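Local coordinates for sugar kinase, pfkB family (Thermotoga maritima, PDB 2AJR), which probably phosphorylates a sugar phosphate with ATP, as a magnesium-binding member of the PfkB carbohydrate kinase family with likely phosphofructokinase activity, at residues A[176-181]-A[197-202]; A[277-282]-A[292-297]. One frame throughout, in Å; residues are numbered along the deposited sequence.

Contact 1 of 2, residues A[176-181]-A[197-202]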
ATOM      1  N   GLY A 176     -19.406 -17.621 -31.700  1.00 38.51           N
ATOM      2  CA  GLY A 176     -20.542 -18.123 -30.930  1.00 38.58           C
ATOM      3  C   GLY A 176     -20.315 -18.278 -29.431  1.00 38.62           C
ATOM      4  O   GLY A 176     -21.052 -19.018 -28.769  1.00 39.06           O
ATOM      5  N   VAL A 177     -19.307 -17.596 -28.887  1.00 36.37           N
ATOM      6  CA  VAL A 177     -19.098 -17.614 -27.450  1.00 35.02           C
ATOM      7  C   VAL A 177     -19.963 -16.536 -26.787  1.00 34.69           C
ATOM      8  O   VAL A 177     -20.006 -15.376 -27.211  1.00 34.56           O
ATOM      9  CB  VAL A 177     -17.633 -17.435 -27.093  1.00 35.40           C
ATOM     10  CG1 VAL A 177     -17.459 -17.416 -25.590  1.00 35.86           C
ATOM     11  CG2 VAL A 177     -16.811 -18.562 -27.713  1.00 34.48           C
ATOM     12  N   PHE A 178     -20.669 -16.944 -25.743  1.00 33.49           N
ATOM     13  CA  PHE A 178     -21.582 -16.072 -25.027  1.00 32.75           C
ATOM     14  C   PHE A 178     -20.746 -15.090 -24.203  1.00 32.77           C
ATOM     15  O   PHE A 178     -19.757 -15.490 -23.579  1.00 31.23           O
ATOM     16  CB  PHE A 178     -22.463 -16.935 -24.127  1.00 32.76           C
ATOM     17  CG  PHE A 178     -23.651 -16.231 -23.580  1.00 31.15           C
ATOM     18  CD1 PHE A 178     -23.579 -15.574 -22.366  1.00 29.77           C
ATOM     19  CD2 PHE A 178     -24.853 -16.268 -24.249  1.00 30.85           C
ATOM     20  CE1 PHE A 178     -24.680 -14.941 -21.846  1.00 31.96           C
ATOM     21  CE2 PHE A 178     -25.959 -15.638 -23.736  1.00 32.42           C
ATOM     22  CZ  PHE A 178     -25.875 -14.968 -22.536  1.00 28.18           C
ATOM     23  N   VAL A 179     -21.123 -13.815 -24.215  1.00 31.96           N
ATOM     24  CA  VAL A 179     -20.283 -12.761 -23.638  1.00 32.98           C
ATOM     25  C   VAL A 179     -20.980 -11.981 -22.537  1.00 32.59           C
ATOM     26  O   VAL A 179     -22.062 -11.460 -22.756  1.00 31.44           O
ATOM     27  CB  VAL A 179     -19.867 -11.721 -24.714  1.00 34.46           C
ATOM     28  CG1 VAL A 179     -19.325 -10.454 -24.043  1.00 30.08           C
ATOM     29  CG2 VAL A 179     -18.863 -12.315 -25.704  1.00 29.53           C
ATOM     30  N   PHE A 180     -20.329 -11.892 -21.375  1.00 35.03           N
ATOM     31  CA  PHE A 180     -20.720 -10.986 -20.267  1.00 34.76           C
ATOM     32  C   PHE A 180     -19.718  -9.835 -20.199  1.00 34.68           C
ATOM     33  O   PHE A 180     -18.508 -10.092 -20.207  1.00 34.46           O
ATOM     34  CB  PHE A 180     -20.628 -11.696 -18.913  1.00 34.43           C
ATOM     35  CG  PHE A 180     -21.556 -12.857 -18.749  1.00 37.03           C
ATOM     36  CD1 PHE A 180     -21.268 -14.085 -19.336  1.00 36.92           C
ATOM     37  CD2 PHE A 180     -22.698 -12.744 -17.959  1.00 39.11           C
ATOM     38  CE1 PHE A 180     -22.120 -15.179 -19.161  1.00 38.85           C
ATOM     39  CE2 PHE A 180     -23.549 -13.836 -17.773  1.00 38.71           C
ATOM     40  CZ  PHE A 180     -23.259 -15.056 -18.380  1.00 33.84           C
ATOM     41  N   VAL A 181     -20.185  -8.588 -20.098  1.00 35.06           N
ATOM     42  CA  VAL A 181     -19.270  -7.465 -19.870  1.00 35.32           C
ATOM     43  C   VAL A 181     -19.694  -6.606 -18.688  1.00 36.17           C
ATOM     44  O   VAL A 181     -20.865  -6.271 -18.559  1.00 35.82           O
ATOM     45  CB  VAL A 181     -19.151  -6.562 -21.111  1.00 36.42           C
ATOM     46  CG1 VAL A 181     -18.369  -5.312 -20.765  1.00 35.03           C
ATOM     47  CG2 VAL A 181     -18.491  -7.305 -22.259  1.00 32.46           C
ATOM     48  N   PHE A 197     -21.841  -7.366 -30.138  1.00 35.84           N
ATOM     49  CA  PHE A 197     -22.301  -6.830 -28.874  1.00 35.31           C
ATOM     50  C   PHE A 197     -22.306  -7.892 -27.769  1.00 35.25           C
ATOM     51  O   PHE A 197     -22.460  -9.087 -28.045  1.00 36.06           O
ATOM     52  CB  PHE A 197     -23.709  -6.253 -29.061  1.00 37.64           C
ATOM     53  CG  PHE A 197     -23.771  -5.120 -30.046  1.00 35.73           C
ATOM     54  CD1 PHE A 197     -23.395  -3.840 -29.669  1.00 34.82           C
ATOM     55  CD2 PHE A 197     -24.182  -5.342 -31.355  1.00 38.51           C
ATOM     56  CE1 PHE A 197     -23.428  -2.788 -30.574  1.00 40.00           C
ATOM     57  CE2 PHE A 197     -24.220  -4.300 -32.279  1.00 39.49           C
ATOM     58  CZ  PHE A 197     -23.841  -3.014 -31.884  1.00 43.52           C
ATOM     59  N   PRO A 198     -22.127  -7.464 -26.507  1.00 34.51           N
ATOM     60  CA  PRO A 198     -22.239  -8.384 -25.387  1.00 33.72           C
ATOM     61  C   PRO A 198     -23.629  -8.986 -25.256  1.00 32.76           C
ATOM     62  O   PRO A 198     -24.602  -8.320 -25.535  1.00 33.16           O
ATOM     63  CB  PRO A 198     -21.946  -7.491 -24.186  1.00 34.29           C
ATOM     64  CG  PRO A 198     -21.183  -6.368 -24.732  1.00 32.38           C
ATOM     65  CD  PRO A 198     -21.761  -6.115 -26.049  1.00 33.55           C
ATOM     66  N   ASN A 199     -23.704 -10.238 -24.829  1.00 33.05           N
ATOM     67  CA  ASN A 199     -24.979 -10.868 -24.527  1.00 34.14           C
ATOM     68  C   ASN A 199     -25.603 -10.307 -23.241  1.00 35.01           C
ATOM     69  O   ASN A 199     -26.821 -10.068 -23.188  1.00 36.15           O
ATOM     70  CB  ASN A 199     -24.788 -12.367 -24.405  1.00 32.70           C
ATOM     71  CG  ASN A 199     -24.320 -12.974 -25.689  1.00 35.28           C
ATOM     72  OD1 ASN A 199     -23.112 -13.108 -25.935  1.00 32.11           O
ATOM     73  ND2 ASN A 199     -25.270 -13.294 -26.556  1.00 30.52           N
ATOM     74  N   VAL A 200     -24.753 -10.119 -22.228  1.00 33.76           N
ATOM     75  CA  VAL A 200     -25.125  -9.578 -20.924  1.00 33.62           C
ATOM     76  C   VAL A 200     -24.200  -8.409 -20.587  1.00 32.68           C
ATOM     77  O   VAL A 200     -22.988  -8.569 -20.548  1.00 32.04           O
ATOM     78  CB  VAL A 200     -24.955 -10.625 -19.801  1.00 34.52           C
ATOM     79  CG1 VAL A 200     -25.350 -10.015 -18.455  1.00 29.87           C
ATOM     80  CG2 VAL A 200     -25.760 -11.879 -20.099  1.00 30.31           C
ATOM     81  N   VAL A 201     -24.772  -7.236 -20.366  1.00 32.25           N
ATOM     82  CA  VAL A 201     -23.990  -6.054 -20.018  1.00 33.09           C
ATOM     83  C   VAL A 201     -24.411  -5.563 -18.633  1.00 33.98           C
ATOM     84  O   VAL A 201     -25.600  -5.532 -18.298  1.00 35.63           O
ATOM     85  CB  VAL A 201     -24.121  -4.920 -21.083  1.00 33.71           C
ATOM     86  CG1 VAL A 201     -25.590  -4.403 -21.217  1.00 32.37           C
ATOM     87  CG2 VAL A 201     -23.176  -3.784 -20.757  1.00 32.68           C
ATOM     88  N   LYS A 202     -23.427  -5.225 -17.815  1.00 34.69           N
ATOM     89  CA  LYS A 202     -23.678  -4.631 -16.505  1.00 35.72           C
ATOM     90  C   LYS A 202     -22.719  -3.456 -16.361  1.00 34.19           C
ATOM     91  O   LYS A 202     -21.575  -3.627 -15.990  1.00 35.66           O
ATOM     92  CB  LYS A 202     -23.497  -5.668 -15.387  1.00 36.29           C
ATOM     93  CG  LYS A 202     -23.552  -5.083 -14.001  1.00 37.25           C
ATOM     94  CD  LYS A 202     -24.123  -6.037 -12.990  1.00 38.44           C
ATOM     95  CE  LYS A 202     -23.804  -5.563 -11.567  1.00 42.78           C
ATOM     96  NZ  LYS A 202     -24.450  -4.270 -11.282  1.00 45.07           N
TER

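Contact 2 of 2, residues A[277-282]-A[292-297]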
ATOM      1  N   ALA A 277     -20.569 -13.264 -11.317  1.00 34.05           N
ATOM      2  CA  ALA A 277     -20.280 -14.690 -11.138  1.00 33.80           C
ATOM      3  C   ALA A 277     -21.559 -15.507 -10.956  1.00 35.41           C
ATOM      4  O   ALA A 277     -21.682 -16.618 -11.469  1.00 34.79           O
ATOM      5  CB  ALA A 277     -19.378 -14.893  -9.967  1.00 32.45           C
ATOM      6  N   GLY A 278     -22.504 -14.957 -10.203  1.00 36.13           N
ATOM      7  CA  GLY A 278     -23.783 -15.603 -10.004  1.00 36.08           C
ATOM      8  C   GLY A 278     -24.490 -15.785 -11.325  1.00 36.58           C
ATOM      9  O   GLY A 278     -24.984 -16.866 -11.619  1.00 37.70           O
HETATM   10  N   MSE A 279     -24.521 -14.729 -12.129  1.00 36.93           N
HETATM   11  CA  MSE A 279     -25.134 -14.796 -13.443  1.00 37.44           C
HETATM   12  C   MSE A 279     -24.455 -15.832 -14.318  1.00 35.42           C
HETATM   13  O   MSE A 279     -25.134 -16.612 -14.981  1.00 35.52           O
HETATM   14  CB  MSE A 279     -25.104 -13.436 -14.133  1.00 36.14           C
HETATM   15  CG  MSE A 279     -26.027 -12.442 -13.502  1.00 36.95           C
HETATM   16 SE   MSE A 279     -26.232 -10.803 -14.553  1.00 44.98          SE
HETATM   17  CE  MSE A 279     -27.980 -11.155 -15.399  1.00 49.58           C
ATOM     18  N   VAL A 280     -23.125 -15.843 -14.323  1.00 34.75           N
ATOM     19  CA  VAL A 280     -22.405 -16.828 -15.123  1.00 34.07           C
ATOM     20  C   VAL A 280     -22.817 -18.235 -14.684  1.00 34.56           C
ATOM     21  O   VAL A 280     -23.209 -19.051 -15.516  1.00 36.85           O
ATOM     22  CB  VAL A 280     -20.863 -16.653 -15.065  1.00 33.56           C
ATOM     23  CG1 VAL A 280     -20.181 -17.689 -15.957  1.00 25.88           C
ATOM     24  CG2 VAL A 280     -20.484 -15.265 -15.513  1.00 28.91           C
ATOM     25  N   TYR A 281     -22.780 -18.492 -13.380  1.00 34.80           N
ATOM     26  CA  TYR A 281     -23.201 -19.781 -12.815  1.00 35.72           C
ATOM     27  C   TYR A 281     -24.624 -20.173 -13.226  1.00 36.65           C
ATOM     28  O   TYR A 281     -24.875 -21.334 -13.550  1.00 38.25           O
ATOM     29  CB  TYR A 281     -23.106 -19.755 -11.287  1.00 35.71           C
ATOM     30  CG  TYR A 281     -23.621 -20.997 -10.588  1.00 36.19           C
ATOM     31  CD1 TYR A 281     -22.785 -22.077 -10.347  1.00 41.70           C
ATOM     32  CD2 TYR A 281     -24.942 -21.085 -10.147  1.00 42.11           C
ATOM     33  CE1 TYR A 281     -23.243 -23.227  -9.701  1.00 40.81           C
ATOM     34  CE2 TYR A 281     -25.408 -22.237  -9.487  1.00 39.15           C
ATOM     35  CZ  TYR A 281     -24.549 -23.297  -9.274  1.00 37.85           C
ATOM     36  OH  TYR A 281     -24.977 -24.432  -8.639  1.00 39.50           O
ATOM     37  N   TYR A 282     -25.548 -19.223 -13.190  1.00 35.91           N
ATOM     38  CA  TYR A 282     -26.940 -19.529 -13.493  1.00 38.18           C
ATOM     39  C   TYR A 282     -27.071 -19.908 -14.952  1.00 38.91           C
ATOM     40  O   TYR A 282     -27.778 -20.857 -15.292  1.00 39.34           O
ATOM     41  CB  TYR A 282     -27.872 -18.340 -13.204  1.00 38.68           C
ATOM     42  CG  TYR A 282     -29.344 -18.716 -13.282  1.00 37.30           C
ATOM     43  CD1 TYR A 282     -30.000 -18.849 -14.505  1.00 35.63           C
ATOM     44  CD2 TYR A 282     -30.072 -18.962 -12.124  1.00 41.48           C
ATOM     45  CE1 TYR A 282     -31.351 -19.223 -14.564  1.00 39.82           C
ATOM     46  CE2 TYR A 282     -31.420 -19.329 -12.171  1.00 40.18           C
ATOM     47  CZ  TYR A 282     -32.054 -19.459 -13.384  1.00 39.62           C
ATOM     48  OH  TYR A 282     -33.387 -19.813 -13.387  1.00 37.80           O
ATOM     49  N   GLU A 292     -34.258 -14.448 -14.162  1.00 38.54           N
ATOM     50  CA  GLU A 292     -33.766 -15.341 -13.095  1.00 39.18           C
ATOM     51  C   GLU A 292     -32.237 -15.302 -12.948  1.00 39.08           C
ATOM     52  O   GLU A 292     -31.725 -15.420 -11.839  1.00 37.97           O
ATOM     53  CB  GLU A 292     -34.277 -16.768 -13.272  1.00 39.07           C
ATOM     54  CG  GLU A 292     -35.813 -16.880 -13.204  1.00 35.68           C
ATOM     55  CD  GLU A 292     -36.383 -16.655 -11.807  1.00 37.07           C
ATOM     56  OE1 GLU A 292     -35.964 -17.344 -10.856  1.00 44.55           O
ATOM     57  OE2 GLU A 292     -37.278 -15.803 -11.657  1.00 38.52           O
HETATM   58  N   MSE A 293     -31.515 -15.098 -14.047  1.00 40.14           N
HETATM   59  CA  MSE A 293     -30.074 -14.845 -13.962  1.00 44.39           C
HETATM   60  C   MSE A 293     -29.750 -13.614 -13.154  1.00 39.09           C
HETATM   61  O   MSE A 293     -28.917 -13.677 -12.267  1.00 37.10           O
HETATM   62  CB  MSE A 293     -29.468 -14.617 -15.325  1.00 45.34           C
HETATM   63  CG  MSE A 293     -29.015 -15.857 -16.025  1.00 52.33           C
HETATM   64 SE   MSE A 293     -28.149 -15.348 -17.690  1.00 63.40          SE
HETATM   65  CE  MSE A 293     -27.240 -13.815 -17.121  1.00 26.72           C
ATOM     66  N   ALA A 294     -30.387 -12.490 -13.483  1.00 36.71           N
ATOM     67  CA  ALA A 294     -30.167 -11.247 -12.744  1.00 35.88           C
ATOM     68  C   ALA A 294     -30.554 -11.384 -11.266  1.00 35.36           C
ATOM     69  O   ALA A 294     -29.876 -10.839 -10.397  1.00 35.65           O
ATOM     70  CB  ALA A 294     -30.922 -10.108 -13.386  1.00 35.18           C
ATOM     71  N   LYS A 295     -31.630 -12.120 -10.990  1.00 34.42           N
ATOM     72  CA  LYS A 295     -32.098 -12.332  -9.612  1.00 34.80           C
ATOM     73  C   LYS A 295     -31.090 -13.117  -8.801  1.00 34.43           C
ATOM     74  O   LYS A 295     -30.849 -12.820  -7.631  1.00 35.05           O
ATOM     75  CB  LYS A 295     -33.447 -13.069  -9.590  1.00 33.65           C
ATOM     76  CG  LYS A 295     -34.657 -12.157  -9.881  1.00 35.56           C
ATOM     77  CD  LYS A 295     -35.928 -12.930 -10.238  1.00 36.22           C
ATOM     78  CE  LYS A 295     -36.535 -13.653  -9.030  1.00 37.48           C
ATOM     79  NZ  LYS A 295     -37.747 -14.438  -9.401  1.00 31.96           N
ATOM     80  N   PHE A 296     -30.527 -14.145  -9.421  1.00 33.76           N
ATOM     81  CA  PHE A 296     -29.523 -14.953  -8.764  1.00 34.21           C
ATOM     82  C   PHE A 296     -28.251 -14.121  -8.575  1.00 35.28           C
ATOM     83  O   PHE A 296     -27.586 -14.216  -7.543  1.00 35.66           O
ATOM     84  CB  PHE A 296     -29.233 -16.218  -9.571  1.00 34.21           C
ATOM     85  CG  PHE A 296     -28.358 -17.210  -8.852  1.00 33.18           C
ATOM     86  CD1 PHE A 296     -28.907 -18.125  -7.974  1.00 34.52           C
ATOM     87  CD2 PHE A 296     -26.994 -17.227  -9.056  1.00 29.01           C
ATOM     88  CE1 PHE A 296     -28.109 -19.038  -7.310  1.00 32.77           C
ATOM     89  CE2 PHE A 296     -26.193 -18.135  -8.403  1.00 35.89           C
ATOM     90  CZ  PHE A 296     -26.751 -19.043  -7.520  1.00 34.06           C
ATOM     91  N   GLY A 297     -27.930 -13.295  -9.567  1.00 35.43           N
ATOM     92  CA  GLY A 297     -26.799 -12.391  -9.471  1.00 34.81           C
ATOM     93  C   GLY A 297     -26.976 -11.465  -8.289  1.00 35.26           C
ATOM     94  O   GLY A 297     -26.044 -11.274  -7.500  1.00 37.02           O
TER

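Contact 1 of 2, residues A[176-181]-A[197-202]
The N199 side chain lies over one face of the F178 ring: its CB sits 3.5 Å from the ring centroid in a CH-pi contact, and the amide plane is stacked on the ring at only 14°. V200 comes to the same ring obliquely, its CG2 3.7 Å from F178 CE1, and runs alongside F180, pointing the same way, with V200 CB 3.6 Å from F180 CD2. The N199 amide also bonds to the backbone. With CG beside its own N and opposite the carbonyl carbon (chi1 -63°), OD1 reaches back to accept a 2.7 Å hydrogen bond from V179 N, the donor standing 29° out of the carbonyl plane. ND2 is bonded to Q235 OE1, so both ends of the amide are held and its flip is fixed. V179 O, in turn, takes V200 N at 3.1 Å and, weakly, N199 N. The ladder goes on with V181 N to V200 O (2.8 Å) and K202 N to V181 O (2.9 Å). On the sheet face carrying V181, its CG2 meets P198 CG at 3.8 Å, and V179 CG1 packs on the same proline, which helix 185-193 covers. Here N199 stands in for a backbone acceptor just where pairing begins. This is the parallel strand pair of a beta-alpha-beta crossover, strand 178-182, helix 185-193, strand 200-201, in the central sheet of the ribokinase-like fold.

Contact 2 of 2, residues A[277-282]-A[292-297]
Y282 lays one ring face against the backbone turn at E292 and M293, with E292 O 3.9 Å above the ring plane and near its rim. M293 CG presses on Y282 CD1 at 3.5 Å, F296 CB approaches the same ring obliquely, and at the far end the hydroxyl of Y282 rests on E292 CB. F296 sets its CD2 3.3 Å from G278 O. Its CG is trans to the backbone N (chi1 -171°), carrying the ring toward helix 271-286, where it also meets Y281, the planes 18° apart but slid so far that the rings hardly overlap. The selenomethionines M279 and M293 cross at about a right angle and meet methyl to methyl, CE to CE at 3.3 Å; the M279 chain turns about its CG-SE bond, and its CE also touches A294 CB. Two glycines set the spacing, with G278 CA only 4.4 Å from G297 CA, and the axes of these two turns come within 7.5 Å. Further out, H286 meets the Y282 ring edge-to-face, and L315 and I318 of helix 315-319 back F296. Consecutive helices 271-286 and 290-304 form a helical hairpin here, with M279 and M293 reaching F180 of the sheet. The salt bridge from K295 NZ to E292 OE2 stays on one side of the contact; the turns meet through van der Waals packing of aromatic rings, selenomethionines and close glycine backbones, so their fit depends on shape rather than directional bonds.

From the N terminus, contact 1 comes first: after strand 178-182 the chain leaves the central sheet, helix 185-193 crosses over, and it returns at 200-201, closing a short loop. The chain then runs through helix 220-233 and the strands from 236 to 259 before helix 271-286 begins. Contact 2 closes a second, shorter loop, where the chain turns from that helix into helix 290-304. The loops are in series, neither nested nor crossed, yet they touch in space: F180 CE2 lies 3.7 Å from M293 CE, and V200 also packs on that methyl. The helix pair thus packs against the sheet face bearing F180 and V200, while helix 185-193 covers the face bearing V181.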